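Long-range contacts in trans-2-enoyl-CoA reductase [NADH] (Treponema denticola, PDB 4GGP), which reduces the carbon-carbon double bond of trans-2-enoyl-CoA substrates such as crotonyl-CoA with NADH, a step of type II fatty acid synthesis: residues A[141-146]-A[228-233]; A[206-211]-A[253-258]; A[303-308]-A[344-349]. All blocks are in the same frame, centred on the assembly; numbering follows the deposited sequence.

Interaction 1: A[141-146]-A[228-233]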
loop_
_atom_site.group_PDB
_atom_site.type_symbol
_atom_site.label_atom_id
_atom_site.label_comp_id
_atom_site.label_asym_id
_atom_site.label_seq_id
_atom_site.Cartn_x
_atom_site.Cartn_y
_atom_site.Cartn_z
ATOM N N PHE A 141 -16.895 0.879 -13.764
ATOM C CA PHE A 141 -15.459 0.934 -13.453
ATOM C C PHE A 141 -14.598 0.214 -14.496
ATOM O O PHE A 141 -14.941 -0.881 -14.939
ATOM C CB PHE A 141 -15.174 0.345 -12.064
ATOM C CG PHE A 141 -15.807 1.109 -10.932
ATOM C CD1 PHE A 141 -15.384 2.391 -10.622
ATOM C CD2 PHE A 141 -16.810 0.537 -10.168
ATOM C CE1 PHE A 141 -15.966 3.100 -9.581
ATOM C CE2 PHE A 141 -17.393 1.237 -9.117
ATOM C CZ PHE A 141 -16.968 2.520 -8.825
ATOM N N ASP A 142 -13.470 0.820 -14.867
ATOM C CA ASP A 142 -12.526 0.180 -15.791
ATOM C C ASP A 142 -11.191 -0.188 -15.128
ATOM O O ASP A 142 -10.375 -0.920 -15.701
ATOM C CB ASP A 142 -12.297 1.049 -17.027
ATOM C CG ASP A 142 -11.834 2.443 -16.682
ATOM O OD1 ASP A 142 -12.684 3.357 -16.592
ATOM O OD2 ASP A 142 -10.613 2.624 -16.492
ATOM N N LEU A 143 -10.973 0.327 -13.923
ATOM C CA LEU A 143 -9.834 -0.079 -13.107
ATOM C C LEU A 143 -10.251 -0.147 -11.639
ATOM O O LEU A 143 -10.760 0.820 -11.079
ATOM C CB LEU A 143 -8.651 0.877 -13.292
ATOM C CG LEU A 143 -7.423 0.662 -12.397
ATOM C CD1 LEU A 143 -6.718 -0.644 -12.718
ATOM C CD2 LEU A 143 -6.458 1.827 -12.525
ATOM N N ILE A 144 -10.047 -1.308 -11.030
ATOM C CA ILE A 144 -10.329 -1.493 -9.618
ATOM C C ILE A 144 -9.064 -1.921 -8.880
ATOM O O ILE A 144 -8.508 -2.986 -9.141
ATOM C CB ILE A 144 -11.426 -2.548 -9.418
ATOM C CG1 ILE A 144 -12.699 -2.121 -10.154
ATOM C CG2 ILE A 144 -11.693 -2.768 -7.937
ATOM C CD1 ILE A 144 -13.811 -3.110 -10.042
ATOM N N VAL A 145 -8.604 -1.085 -7.958
ATOM C CA VAL A 145 -7.375 -1.383 -7.228
ATOM C C VAL A 145 -7.669 -1.801 -5.799
ATOM O O VAL A 145 -8.307 -1.063 -5.045
ATOM C CB VAL A 145 -6.411 -0.182 -7.225
ATOM C CG1 VAL A 145 -5.174 -0.489 -6.384
ATOM C CG2 VAL A 145 -6.029 0.176 -8.657
ATOM N N TYR A 146 -7.207 -2.996 -5.448
ATOM C CA TYR A 146 -7.398 -3.541 -4.112
ATOM C C TYR A 146 -6.111 -3.418 -3.309
ATOM O O TYR A 146 -5.152 -4.148 -3.545
ATOM C CB TYR A 146 -7.830 -5.007 -4.181
ATOM C CG TYR A 146 -8.436 -5.506 -2.889
ATOM C CD1 TYR A 146 -9.812 -5.470 -2.684
ATOM C CD2 TYR A 146 -7.632 -5.994 -1.867
ATOM C CE1 TYR A 146 -10.368 -5.919 -1.498
ATOM C CE2 TYR A 146 -8.175 -6.444 -0.685
ATOM C CZ TYR A 146 -9.541 -6.409 -0.506
ATOM O OH TYR A 146 -10.066 -6.855 0.683
ATOM N N ILE A 228 -9.757 -3.741 -15.671
ATOM C CA ILE A 228 -8.587 -4.268 -14.975
ATOM C C ILE A 228 -8.832 -4.220 -13.473
ATOM O O ILE A 228 -9.283 -3.206 -12.950
ATOM C CB ILE A 228 -7.341 -3.434 -15.279
ATOM C CG1 ILE A 228 -7.051 -3.442 -16.784
ATOM C CG2 ILE A 228 -6.132 -3.960 -14.489
ATOM C CD1 ILE A 228 -6.025 -2.418 -17.205
ATOM N N THR A 229 -8.559 -5.323 -12.782
ATOM C CA THR A 229 -8.534 -5.296 -11.327
ATOM C C THR A 229 -7.208 -5.858 -10.814
ATOM O O THR A 229 -6.719 -6.869 -11.320
ATOM C CB THR A 229 -9.759 -6.012 -10.674
ATOM O OG1 THR A 229 -9.704 -5.840 -9.253
ATOM C CG2 THR A 229 -9.786 -7.504 -10.993
ATOM N N LEU A 230 -6.627 -5.177 -9.826
ATOM C CA LEU A 230 -5.322 -5.547 -9.269
ATOM C C LEU A 230 -5.374 -5.642 -7.756
ATOM O O LEU A 230 -6.071 -4.866 -7.105
ATOM C CB LEU A 230 -4.272 -4.486 -9.598
ATOM C CG LEU A 230 -4.053 -3.974 -11.011
ATOM C CD1 LEU A 230 -3.166 -2.749 -10.950
ATOM C CD2 LEU A 230 -3.427 -5.051 -11.874
ATOM N N ALA A 231 -4.613 -6.579 -7.203
ATOM C CA ALA A 231 -4.367 -6.627 -5.766
ATOM C C ALA A 231 -2.862 -6.553 -5.535
ATOM O O ALA A 231 -2.090 -7.223 -6.217
ATOM C CB ALA A 231 -4.935 -7.898 -5.164
ATOM N N TYR A 232 -2.447 -5.720 -4.590
ATOM C CA TYR A 232 -1.027 -5.553 -4.307
ATOM C C TYR A 232 -0.533 -6.611 -3.327
ATOM O O TYR A 232 -1.248 -7.002 -2.404
ATOM C CB TYR A 232 -0.740 -4.149 -3.772
ATOM C CG TYR A 232 -1.039 -3.049 -4.763
ATOM C CD1 TYR A 232 -0.801 -3.227 -6.120
ATOM C CD2 TYR A 232 -1.559 -1.833 -4.345
ATOM C CE1 TYR A 232 -1.070 -2.226 -7.027
ATOM C CE2 TYR A 232 -1.829 -0.824 -5.249
ATOM C CZ TYR A 232 -1.586 -1.032 -6.589
ATOM O OH TYR A 232 -1.850 -0.039 -7.494
ATOM N N SER A 233 0.693 -7.070 -3.547
ATOM C CA SER A 233 1.309 -8.104 -2.727
ATOM C C SER A 233 2.828 -7.897 -2.678
ATOM O O SER A 233 3.347 -6.916 -3.217
ATOM C CB SER A 233 0.981 -9.490 -3.291
ATOM O OG SER A 233 1.377 -10.523 -2.404
HETATM O O HOH W 1 -3.840 -6.071 -1.114
#
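Ile228, Tyr146 and Leu230 give up the most surface where 141-146 and 228-233 pair as neighbouring parallel strands. The axes of 143-146 and 228-233 run 9° from parallel. Five backbone hydrogen bonds join the two segments. The bond from Ile228 N to Asp142 O is 2.9 Å long. That from Tyr146 N to Leu230 O is 2.7 Å. The last, from Tyr232 N to Tyr146 O, is longer at 3.3 Å.

Ile228, Leu143, Val145 and Leu230 lie on one face of the sheet. The CG2 branch of Ile228 meets Leu143 CD1 at 3.8 Å. Leu143 has CG opposite its backbone N (chi1 174°), which also brings CD1 near Ile228 O (3.6 Å). Leu230 CD1 makes a looser contact with Leu143 CD1. Farther along, Val145 CG1 lies 3.5 Å from Tyr232 CE2, next to the phenol oxygen. That hydroxyl bonds to Ser66. Helix 311-323 covers this side.

Tyr146, Ile144, Thr229 and Ala231 occupy the other face, under helix 208-219. Tyr146 CB packs on Ala231 CB at 4.2 Å, while its ring turns outward from Ala231, with its OH bonded to Asp209. Thr229 OG1 donates to Ile144 O at 3.1 Å from above the carbonyl plane. This carbonyl therefore holds two donors, the other being Leu230 N. The same OG1 also bonds to Trp210 NE1.

Tyr146 lies two residues before Leu148, which with Ala149 binds NAD(+), and Tyr232 packs near Tyr62 of the same site. Two adjacent central strands of a parallel sheet, with helices on both faces and the dinucleotide site beyond their C-terminal ends, are characteristic of the Rossmann fold.

Interaction 2: A[206-211]-A[253-258]; sequences GGEDWE and KEHLEA
The backbones come closest where Gly207, the N-cap of helix 208-219, lies against helix 248-266, with Gly207 CA 4.4 Å from Leu256 CA. Gly206 and Gly207 form the turn that follows helix 195-205, and their bare backbone lets the second helix come close.

His255 makes the one hydrogen bond across the contact. Gly207 N donates to His255 ND1 at 2.9 Å, and the N-H points almost straight at the nitrogen (177°). The donor is tilted 17° from the ring plane. With CG turned opposite its backbone N (chi1 -177°), His255 brings the edge of its ring to the turn. Accepting this N-H is consistent with ND1 carrying no proton. The ring also touches the first turn of the helix: Glu208 CG is 3.8 Å from His255 CE1. The Glu208 carboxylate itself pairs with Lys203 and Arg153.

Leu256 fills the buried side. Its CD1 lies 3.6 Å from Gly206 O and 3.7 Å from Gly207 CA. The same methyl reaches Trp210 CE3 at 4.0 Å, the two side chains crossing at about a right angle. Leu256 O comes to the edge of the indole in its plane, 3.9 Å from Trp210 CZ3. Beyond the pair, Leu256 packs on Ala231 and Val274 of the sheet.

Lys253, which binds NAD(+), lies on the helix side away from this contact and forms a salt bridge with Glu257. Helix packing of this kind, a glycine turn and helix start set against a neighbouring helix with both resting on one sheet face, belongs to the helical layer of a Rossmann-type domain.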
loop_
_atom_site.group_PDB
_atom_site.type_symbol
_atom_site.label_atom_id
_atom_site.label_comp_id
_atom_site.label_asym_id
_atom_site.label_seq_id
_atom_site.Cartn_x
_atom_site.Cartn_y
_atom_site.Cartn_z
ATOM N N GLY A 206 -6.032 -12.898 2.384
ATOM C CA GLY A 206 -6.323 -13.590 1.140
ATOM C C GLY A 206 -7.197 -12.784 0.192
ATOM O O GLY A 206 -7.315 -11.566 0.314
ATOM N N GLY A 207 -7.822 -13.469 -0.758
ATOM C CA GLY A 207 -8.599 -12.792 -1.775
ATOM C C GLY A 207 -10.104 -12.889 -1.634
ATOM O O GLY A 207 -10.820 -12.594 -2.587
ATOM N N GLU A 208 -10.590 -13.291 -0.458
ATOM C CA GLU A 208 -12.035 -13.436 -0.243
ATOM C C GLU A 208 -12.806 -12.136 -0.458
ATOM O O GLU A 208 -13.842 -12.124 -1.121
ATOM C CB GLU A 208 -12.346 -13.999 1.153
ATOM C CG GLU A 208 -12.063 -15.485 1.306
ATOM C CD GLU A 208 -12.628 -16.062 2.593
ATOM O OE1 GLU A 208 -13.263 -15.309 3.364
ATOM O OE2 GLU A 208 -12.443 -17.274 2.831
ATOM N N ASP A 209 -12.307 -11.040 0.103
ATOM C CA ASP A 209 -13.008 -9.766 -0.030
ATOM C C ASP A 209 -12.867 -9.185 -1.435
ATOM O O ASP A 209 -13.797 -8.567 -1.951
ATOM C CB ASP A 209 -12.519 -8.755 1.003
ATOM C CG ASP A 209 -13.366 -7.504 1.030
ATOM O OD1 ASP A 209 -14.608 -7.631 1.129
ATOM O OD2 ASP A 209 -12.800 -6.394 0.931
ATOM N N TRP A 210 -11.692 -9.371 -2.032
ATOM C CA TRP A 210 -11.445 -8.941 -3.403
ATOM C C TRP A 210 -12.498 -9.557 -4.319
ATOM O O TRP A 210 -13.210 -8.847 -5.029
ATOM C CB TRP A 210 -10.041 -9.373 -3.841
ATOM C CG TRP A 210 -9.602 -8.829 -5.176
ATOM C CD1 TRP A 210 -10.094 -7.734 -5.824
ATOM C CD2 TRP A 210 -8.574 -9.364 -6.019
ATOM N NE1 TRP A 210 -9.440 -7.557 -7.021
ATOM C CE2 TRP A 210 -8.501 -8.545 -7.163
ATOM C CE3 TRP A 210 -7.708 -10.454 -5.915
ATOM C CZ2 TRP A 210 -7.593 -8.780 -8.192
ATOM C CZ3 TRP A 210 -6.807 -10.688 -6.943
ATOM C CH2 TRP A 210 -6.759 -9.857 -8.064
ATOM N N GLU A 211 -12.610 -10.880 -4.271
ATOM C CA GLU A 211 -13.613 -11.598 -5.049
ATOM C C GLU A 211 -15.036 -11.117 -4.761
ATOM O O GLU A 211 -15.843 -10.986 -5.678
ATOM C CB GLU A 211 -13.510 -13.109 -4.810
ATOM C CG GLU A 211 -14.442 -13.935 -5.692
ATOM C CD GLU A 211 -14.226 -15.429 -5.542
ATOM O OE1 GLU A 211 -13.563 -15.842 -4.570
ATOM O OE2 GLU A 211 -14.717 -16.191 -6.404
ATOM N N LYS A 253 -0.950 -15.264 0.308
ATOM C CA LYS A 253 -0.549 -14.862 -1.037
ATOM C C LYS A 253 -1.016 -15.881 -2.069
ATOM O O LYS A 253 -1.573 -15.517 -3.104
ATOM C CB LYS A 253 0.971 -14.694 -1.129
ATOM C CG LYS A 253 1.466 -14.355 -2.534
ATOM C CD LYS A 253 2.983 -14.196 -2.579
ATOM C CE LYS A 253 3.693 -15.531 -2.416
ATOM N NZ LYS A 253 3.432 -16.437 -3.569
ATOM N N GLU A 254 -0.777 -17.157 -1.779
ATOM C CA GLU A 254 -1.223 -18.245 -2.641
ATOM C C GLU A 254 -2.732 -18.211 -2.844
ATOM O O GLU A 254 -3.228 -18.491 -3.937
ATOM C CB GLU A 254 -0.804 -19.598 -2.064
ATOM C CG GLU A 254 0.690 -19.856 -2.119
ATOM C CD GLU A 254 1.070 -21.203 -1.535
ATOM O OE1 GLU A 254 0.381 -21.663 -0.599
ATOM O OE2 GLU A 254 2.055 -21.806 -2.016
ATOM N N HIS A 255 -3.462 -17.863 -1.789
ATOM C CA HIS A 255 -4.911 -17.746 -1.882
ATOM C C HIS A 255 -5.279 -16.572 -2.786
ATOM O O HIS A 255 -6.183 -16.672 -3.615
ATOM C CB HIS A 255 -5.529 -17.569 -0.491
ATOM C CG HIS A 255 -7.028 -17.521 -0.494
ATOM N ND1 HIS A 255 -7.734 -16.381 -0.806
ATOM C CD2 HIS A 255 -7.950 -18.471 -0.211
ATOM C CE1 HIS A 255 -9.029 -16.630 -0.721
ATOM N NE2 HIS A 255 -9.187 -17.890 -0.362
ATOM N N LEU A 256 -4.565 -15.463 -2.622
ATOM C CA LEU A 256 -4.801 -14.267 -3.419
ATOM C C LEU A 256 -4.520 -14.540 -4.898
ATOM O O LEU A 256 -5.256 -14.088 -5.777
ATOM C CB LEU A 256 -3.923 -13.124 -2.912
ATOM C CG LEU A 256 -4.224 -11.713 -3.416
ATOM C CD1 LEU A 256 -5.430 -11.139 -2.700
ATOM C CD2 LEU A 256 -3.011 -10.808 -3.235
ATOM N N GLU A 257 -3.455 -15.291 -5.162
ATOM C CA GLU A 257 -3.083 -15.643 -6.529
ATOM C C GLU A 257 -4.108 -16.581 -7.162
ATOM O O GLU A 257 -4.445 -16.438 -8.333
ATOM C CB GLU A 257 -1.685 -16.268 -6.566
ATOM C CG GLU A 257 -0.579 -15.321 -6.113
ATOM C CD GLU A 257 0.796 -15.957 -6.177
ATOM O OE1 GLU A 257 0.900 -17.103 -6.661
ATOM O OE2 GLU A 257 1.774 -15.309 -5.742
ATOM N N ALA A 258 -4.604 -17.532 -6.376
ATOM C CA ALA A 258 -5.643 -18.445 -6.839
ATOM C C ALA A 258 -6.946 -17.691 -7.087
ATOM O O ALA A 258 -7.691 -18.004 -8.014
ATOM C CB ALA A 258 -5.855 -19.564 -5.828
#

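Interaction 3: A[303-308]-A[344-349]; sequences KEKGNH and ELEEDV
Charge pairing dominates this surface contact, and Lys305 is its centre. The lysine projects from the end of helix 291-305 with its chain fully extended, which carries NZ across to the start of helix 347-359. There NZ forms salt bridges with two acids. Glu346 OE1 is modelled at 2.5 Å from Lys305 NZ, so short that the exact distance is doubtful, and is met from above the carboxylate plane. The Asp348 side chain comes toward the lysine from the other helix, and its OD2 accepts from Lys305 NZ at 3.0 Å through its syn lone pair. A weak bond to Asp348 OD1 is also present. The two carboxylates probably favour the charged form of the lysine.

Water provides a second, polar link. Water 2 accepts from Asn307 ND2 at 2.8 Å and donates to Glu346 OE2 at 3.0 Å. Glu346 is thus bound by the lysine at one oxygen and by water at the other.

Apolar contact is slight. Val349 CG2 touches Lys305 CD, 3.9 Å away, and Val349 also packs on Leu298 of helix 291-305.

Glu346 occupies the N-cap position, and its side chain turns to Lys305. This three-residue salt-bridge network joins the C-terminal end of helix 291-305 to the N-terminal end of helix 347-359.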
loop_
_atom_site.group_PDB
_atom_site.type_symbol
_atom_site.label_atom_id
_atom_site.label_comp_id
_atom_site.label_asym_id
_atom_site.label_seq_id
_atom_site.Cartn_x
_atom_site.Cartn_y
_atom_site.Cartn_z
ATOM N N LYS A 303 19.525 3.727 -3.204
ATOM C CA LYS A 303 19.744 5.168 -3.327
ATOM C C LYS A 303 21.130 5.456 -3.915
ATOM O O LYS A 303 21.318 6.432 -4.647
ATOM C CB LYS A 303 19.555 5.885 -1.986
ATOM C CG LYS A 303 18.092 6.021 -1.564
ATOM C CD LYS A 303 17.960 6.674 -0.200
ATOM C CE LYS A 303 16.496 6.788 0.219
ATOM N NZ LYS A 303 16.346 7.497 1.527
ATOM N N GLU A 304 22.093 4.593 -3.610
ATOM C CA GLU A 304 23.444 4.760 -4.140
ATOM C C GLU A 304 23.507 4.355 -5.609
ATOM O O GLU A 304 24.204 4.985 -6.403
ATOM C CB GLU A 304 24.455 3.950 -3.324
ATOM C CG GLU A 304 24.620 4.405 -1.876
ATOM C CD GLU A 304 25.622 5.534 -1.709
ATOM O OE1 GLU A 304 25.708 6.406 -2.601
ATOM O OE2 GLU A 304 26.333 5.542 -0.682
ATOM N N LYS A 305 22.782 3.295 -5.958
ATOM C CA LYS A 305 22.681 2.849 -7.337
ATOM C C LYS A 305 21.866 3.832 -8.180
ATOM O O LYS A 305 22.131 4.011 -9.365
ATOM C CB LYS A 305 22.054 1.453 -7.408
ATOM C CG LYS A 305 21.925 0.921 -8.827
ATOM C CD LYS A 305 21.401 -0.508 -8.879
ATOM C CE LYS A 305 21.214 -0.947 -10.333
ATOM N NZ LYS A 305 20.894 -2.394 -10.478
ATOM N N GLY A 306 20.866 4.456 -7.564
ATOM C CA GLY A 306 20.067 5.469 -8.234
ATOM C C GLY A 306 18.687 5.022 -8.689
ATOM O O GLY A 306 18.065 5.676 -9.526
ATOM N N ASN A 307 18.199 3.909 -8.146
ATOM C CA ASN A 307 16.884 3.410 -8.537
ATOM C C ASN A 307 15.951 3.170 -7.352
ATOM O O ASN A 307 15.105 2.280 -7.398
ATOM C CB ASN A 307 17.002 2.140 -9.392
ATOM C CG ASN A 307 17.682 0.992 -8.657
ATOM O OD1 ASN A 307 18.023 1.102 -7.481
ATOM N ND2 ASN A 307 17.871 -0.122 -9.353
ATOM N N HIS A 308 16.121 3.950 -6.289
ATOM C CA HIS A 308 15.222 3.881 -5.141
ATOM C C HIS A 308 13.865 4.492 -5.485
ATOM O O HIS A 308 13.805 5.562 -6.084
ATOM C CB HIS A 308 15.815 4.628 -3.949
ATOM C CG HIS A 308 14.869 4.758 -2.795
ATOM N ND1 HIS A 308 14.477 3.682 -2.029
ATOM C CD2 HIS A 308 14.218 5.835 -2.291
ATOM C CE1 HIS A 308 13.637 4.091 -1.095
ATOM N NE2 HIS A 308 13.462 5.393 -1.231
ATOM N N GLU A 344 14.138 -4.037 -7.267
ATOM C CA GLU A 344 14.539 -4.500 -5.939
ATOM C C GLU A 344 15.237 -5.852 -6.002
ATOM O O GLU A 344 16.272 -6.056 -5.370
ATOM C CB GLU A 344 13.333 -4.591 -4.995
ATOM C CG GLU A 344 13.646 -5.278 -3.654
ATOM C CD GLU A 344 12.441 -5.340 -2.726
ATOM O OE1 GLU A 344 11.439 -4.656 -3.014
ATOM O OE2 GLU A 344 12.490 -6.071 -1.709
ATOM N N LEU A 345 14.670 -6.771 -6.776
ATOM C CA LEU A 345 15.163 -8.142 -6.808
ATOM C C LEU A 345 16.294 -8.371 -7.807
ATOM O O LEU A 345 16.654 -9.515 -8.080
ATOM C CB LEU A 345 14.011 -9.118 -7.065
ATOM C CG LEU A 345 12.985 -9.182 -5.930
ATOM C CD1 LEU A 345 11.901 -10.207 -6.233
ATOM C CD2 LEU A 345 13.672 -9.487 -4.597
ATOM N N GLU A 346 16.849 -7.289 -8.349
ATOM C CA GLU A 346 18.022 -7.400 -9.213
ATOM C C GLU A 346 19.144 -8.095 -8.455
ATOM O O GLU A 346 19.318 -7.883 -7.251
ATOM C CB GLU A 346 18.492 -6.024 -9.689
ATOM C CG GLU A 346 17.650 -5.421 -10.800
ATOM C CD GLU A 346 17.882 -3.929 -10.959
ATOM O OE1 GLU A 346 18.574 -3.339 -10.101
ATOM O OE2 GLU A 346 17.368 -3.347 -11.940
ATOM N N GLU A 347 19.895 -8.925 -9.168
ATOM C CA GLU A 347 20.944 -9.748 -8.570
ATOM C C GLU A 347 22.003 -8.923 -7.840
ATOM O O GLU A 347 22.370 -9.235 -6.705
ATOM C CB GLU A 347 21.596 -10.621 -9.643
ATOM C CG GLU A 347 22.491 -11.724 -9.108
ATOM C CD GLU A 347 23.020 -12.623 -10.214
ATOM O OE1 GLU A 347 22.559 -12.478 -11.368
ATOM O OE2 GLU A 347 23.894 -13.469 -9.935
ATOM N N ASP A 348 22.493 -7.871 -8.486
ATOM C CA ASP A 348 23.524 -7.032 -7.883
ATOM C C ASP A 348 23.014 -6.317 -6.633
ATOM O O ASP A 348 23.752 -6.156 -5.658
ATOM C CB ASP A 348 24.077 -6.020 -8.893
ATOM C CG ASP A 348 23.024 -5.040 -9.373
ATOM O OD1 ASP A 348 21.856 -5.456 -9.510
ATOM O OD2 ASP A 348 23.363 -3.858 -9.606
ATOM N N VAL A 349 21.754 -5.894 -6.662
ATOM C CA VAL A 349 21.145 -5.245 -5.506
ATOM C C VAL A 349 21.029 -6.193 -4.312
ATOM O O VAL A 349 21.398 -5.837 -3.192
ATOM C CB VAL A 349 19.746 -4.655 -5.848
ATOM C CG1 VAL A 349 18.976 -4.313 -4.581
ATOM C CG2 VAL A 349 19.896 -3.429 -6.734
HETATM O O HOH W 2 17.548 -0.335 -12.098
#

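Interactions 1 and 2 are buried and adjoining, with centres 13 Å apart; interaction 3 lies at the surface, its centre 27 and 30 Å from their centres. Interaction 1 forms the middle of the parallel sheet, and interaction 2 joins two helices covering one of its faces. Polar side-chain bonds and packing tie the sheet to helix 208-219. The segments of interactions 1 and 2 alternate along the chain, whereas interaction 3 follows both. Chemistry changes with depth. Repeated backbone bonds serve the sheet, a single histidine bond with apolar packing serves the helix layer, and salt bridges and a bridging water serve the surface.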